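Local atomic coordinates of eukaryotic translation initiation factor 2A (Schizosaccharomyces pombe, PDB entry 3WJ9), a protein that probably directs codon-dependent binding of initiator methionyl-tRNA to 40S ribosomal subunits for a few specific mRNAs, this chain being the beta-propeller part of the longer factor. Residues 198-201 against 202-205; 152-155 against 156-159. All blocks are in the same frame, centred on the assembly; numbering follows the deposited sequence.

Contact 1: 198-201 against 202-205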
# COMPACT_ATOMS: atom_id res chain seq x y z
N TYR A 198 -5.57 14.86 -14.81
CA TYR A 198 -4.71 15.60 -15.72
C TYR A 198 -3.56 14.74 -16.22
O TYR A 198 -3.00 13.94 -15.47
CB TYR A 198 -4.13 16.84 -15.02
CG TYR A 198 -5.08 18.01 -14.88
CD1 TYR A 198 -5.93 18.10 -13.79
CD2 TYR A 198 -5.11 19.02 -15.83
CE1 TYR A 198 -6.80 19.17 -13.65
CE2 TYR A 198 -5.97 20.10 -15.70
CZ TYR A 198 -6.82 20.16 -14.61
OH TYR A 198 -7.68 21.22 -14.47
N SER A 199 -3.20 14.90 -17.49
CA SER A 199 -1.95 14.35 -17.99
C SER A 199 -0.83 15.29 -17.56
O SER A 199 -1.02 16.51 -17.54
CB SER A 199 -1.98 14.19 -19.51
OG SER A 199 -0.76 13.64 -19.99
N ILE A 200 0.31 14.74 -17.18
CA ILE A 200 1.41 15.56 -16.68
C ILE A 200 1.97 16.46 -17.79
O ILE A 200 2.24 17.64 -17.54
CB ILE A 200 2.52 14.70 -16.02
CG1 ILE A 200 1.96 13.98 -14.78
CG2 ILE A 200 3.73 15.56 -15.66
CD1 ILE A 200 3.02 13.59 -13.76
N PRO A 201 2.15 15.93 -19.02
CA PRO A 201 2.37 16.84 -20.14
C PRO A 201 1.33 17.96 -20.25
O PRO A 201 1.69 19.11 -20.47
CB PRO A 201 2.28 15.92 -21.35
CG PRO A 201 2.79 14.62 -20.85
CD PRO A 201 2.43 14.53 -19.39
N ASN A 202 0.06 17.58 -20.18
CA ASN A 202 -1.00 18.56 -20.28
C ASN A 202 -1.50 18.97 -18.92
O ASN A 202 -2.35 18.31 -18.32
CB ASN A 202 -2.16 18.01 -21.12
CG ASN A 202 -1.69 17.08 -22.22
OD1 ASN A 202 -0.56 17.18 -22.70
ND2 ASN A 202 -2.55 16.15 -22.61
N PHE A 203 -0.98 20.09 -18.45
CA PHE A 203 -1.56 20.83 -17.33
C PHE A 203 -2.69 21.69 -17.86
O PHE A 203 -3.70 21.91 -17.18
CB PHE A 203 -0.50 21.70 -16.63
CG PHE A 203 0.67 20.93 -16.10
CD1 PHE A 203 0.57 20.18 -14.94
CD2 PHE A 203 1.89 20.96 -16.75
CE1 PHE A 203 1.65 19.48 -14.44
CE2 PHE A 203 2.98 20.27 -16.27
CZ PHE A 203 2.86 19.52 -15.11
N ASN A 204 -2.51 22.16 -19.08
CA ASN A 204 -3.43 23.09 -19.71
C ASN A 204 -4.78 22.43 -19.95
O ASN A 204 -5.84 23.02 -19.73
CB ASN A 204 -2.85 23.57 -21.02
CG ASN A 204 -1.33 23.58 -21.02
OD1 ASN A 204 -0.71 22.97 -21.90
ND2 ASN A 204 -0.72 24.25 -20.05
N SER A 205 -4.74 21.17 -20.36
CA SER A 205 -5.94 20.48 -20.81
C SER A 205 -6.35 19.34 -19.89
O SER A 205 -5.74 18.27 -19.92
CB SER A 205 -5.72 19.96 -22.23
OG SER A 205 -5.40 21.03 -23.10

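Contact 2: 152-155 against 156-159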
# COMPACT_ATOMS: atom_id res chain seq x y z
N THR A 152 13.02 13.62 -9.79
CA THR A 152 13.65 12.84 -8.72
C THR A 152 15.17 12.95 -8.75
O THR A 152 15.82 13.00 -7.71
CB THR A 152 13.25 11.35 -8.79
OG1 THR A 152 13.65 10.80 -10.06
CG2 THR A 152 11.74 11.20 -8.62
N GLY A 153 15.73 12.99 -9.95
CA GLY A 153 17.16 13.16 -10.13
C GLY A 153 17.67 14.44 -9.50
O GLY A 153 18.69 14.46 -8.81
N ASN A 154 16.94 15.53 -9.75
CA ASN A 154 17.31 16.83 -9.22
C ASN A 154 16.09 17.55 -8.67
O ASN A 154 15.57 18.47 -9.30
CB ASN A 154 17.97 17.68 -10.31
CG ASN A 154 18.56 18.96 -9.77
OD1 ASN A 154 18.68 19.15 -8.56
ND2 ASN A 154 18.93 19.86 -10.67
N MSE A 155 15.61 17.13 -7.51
CA MSE A 155 14.46 17.79 -6.91
C MSE A 155 14.92 18.92 -5.97
O MSE A 155 14.13 19.80 -5.62
CB MSE A 155 13.56 16.77 -6.19
CG MSE A 155 14.12 16.09 -4.94
SE MSE A 155 12.96 14.67 -4.23
CE MSE A 155 13.77 13.07 -5.05
N SER A 156 16.21 18.93 -5.63
CA SER A 156 16.78 19.96 -4.77
C SER A 156 16.56 21.37 -5.32
O SER A 156 16.39 22.32 -4.56
CB SER A 156 18.28 19.73 -4.57
OG SER A 156 18.99 19.83 -5.80
N LYS A 157 16.56 21.50 -6.64
CA LYS A 157 16.42 22.80 -7.29
C LYS A 157 15.00 23.34 -7.16
O LYS A 157 14.77 24.54 -7.32
CB LYS A 157 16.82 22.71 -8.76
CG LYS A 157 15.90 21.87 -9.62
CD LYS A 157 16.38 21.84 -11.06
CE LYS A 157 15.49 20.97 -11.94
NZ LYS A 157 16.00 20.89 -13.33
N GLY A 158 14.04 22.46 -6.88
CA GLY A 158 12.67 22.88 -6.67
C GLY A 158 11.67 22.29 -7.64
O GLY A 158 12.04 21.51 -8.52
N PRO A 159 10.38 22.65 -7.48
CA PRO A 159 9.26 22.18 -8.30
C PRO A 159 9.42 22.50 -9.78
O PRO A 159 9.44 23.68 -10.16
CB PRO A 159 8.06 22.93 -7.71
CG PRO A 159 8.45 23.22 -6.31
CD PRO A 159 9.92 23.51 -6.37

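Contact 1: 198-201 against 202-205
The chain turns after strand 193-199, and Phe203 N comes back toward Pro201 O. The strand ends at Ser199. Ile200 and Pro201 then take helix-like backbone angles, and Asn202 carries the chain on to Phe203. The one hydrogen bond across the bend is weak: Phe203 N lies 3.5 Å from Pro201 O, with an N-H...O angle of 128°. Much of the contact therefore rests on side chains. The Phe203 ring folds back over the start of the bend. Its CG lies anti to its own carbonyl carbon (chi1 -59°), which brings one ring face over Ile200 O. That oxygen sits 3.0 Å above the ring plane, nearer the CE2-CZ side than the ring centre. Ile200 and Phe203 run side by side and point the same way, with Ile200 CG2 4.1 Å from Phe203 CZ. The bend belongs to the hairpin between strands 193-199 and 206-212, the third and fourth strands of one four-stranded blade of the beta-propeller. The backbone of Ile200 also bonds to His179, and Phe203 touches Leu163. In place of Phe203, an alanine here would probably uncover Ile200 O and leave Ile200 CG2 without its apolar neighbour. Phe203 O comes obliquely to the Tyr198 ring, 3.3 Å from Tyr198 CE2. The placement of Asn202 O near the same ring is doubtful, because this oxygen is modelled too close to Ser199 O. Tyr198 is buried, and its side chain also touches Val165 and Pro206. The Asn202 amide lies beside Ser199, with Asn202 ND2 3.7 Å from Ser199 CB.

Contact 2: 152-155 against 156-159
A type I beta turn from Met155 to Gly158 forms the centre of this contact. It lies in the loop that joins strands 146-151 and 161-162, the third and fourth strands of a propeller blade. Gly158 N donates to Met155 O at 2.9 Å and closes the turn. The donor stands above the carbonyl plane. A second bond ties the turn to the residue before it. Ser156 OG donates to Asn154 OD1 at 2.9 Å, and its approach is almost in line with the carbonyl bond (C=O...O angle 175°). The Asn154 side chain leaves with CG anti to the backbone N (chi1 -171°), and from there its amide can serve two partners. The oxygen takes the Ser156 hydroxyl. The nitrogen end lies against the aliphatic part of Lys157, with Asn154 ND2 3.3 Å from Lys157 CD. These two side chains cross at about a right angle. Lys157 is extended beyond CG and also passes the Asn154 backbone, with its CG 3.4 Å from Asn154 O. Its NZ makes a weak, long ion pair with Glu151. Met155, a selenomethionine in this model, is buried and its side chain touches Tyr150. Gly158 has a positive phi of 120°. A CB at this position would press on the carbonyl oxygen of Lys157 and on Pro159 CD. The whole is a type I turn with an Asn-Ser side-chain bond at its front and a glycine at its fourth position, set in a strand-to-strand connection of a beta-propeller blade.

Both contacts are local bends near the surface, contact 1 centred about 26 Å and contact 2 about 25 Å from the centre of the chain, on the same side of it. Their centres lie 20 Å apart, and they do not touch. Each connects the third and fourth strands of a four-stranded blade, in two successive blades. Contact 2 comes first in the chain. Its loop leads into strand 161-162, and Leu163 and Val165 just beyond that strand pack on contact 1. The chemistry differs. The 152-159 bend is held mainly by polar bonds, one between backbone atoms and one between side chains. The 198-205 bend relies on two aromatic rings and a weak backbone bond.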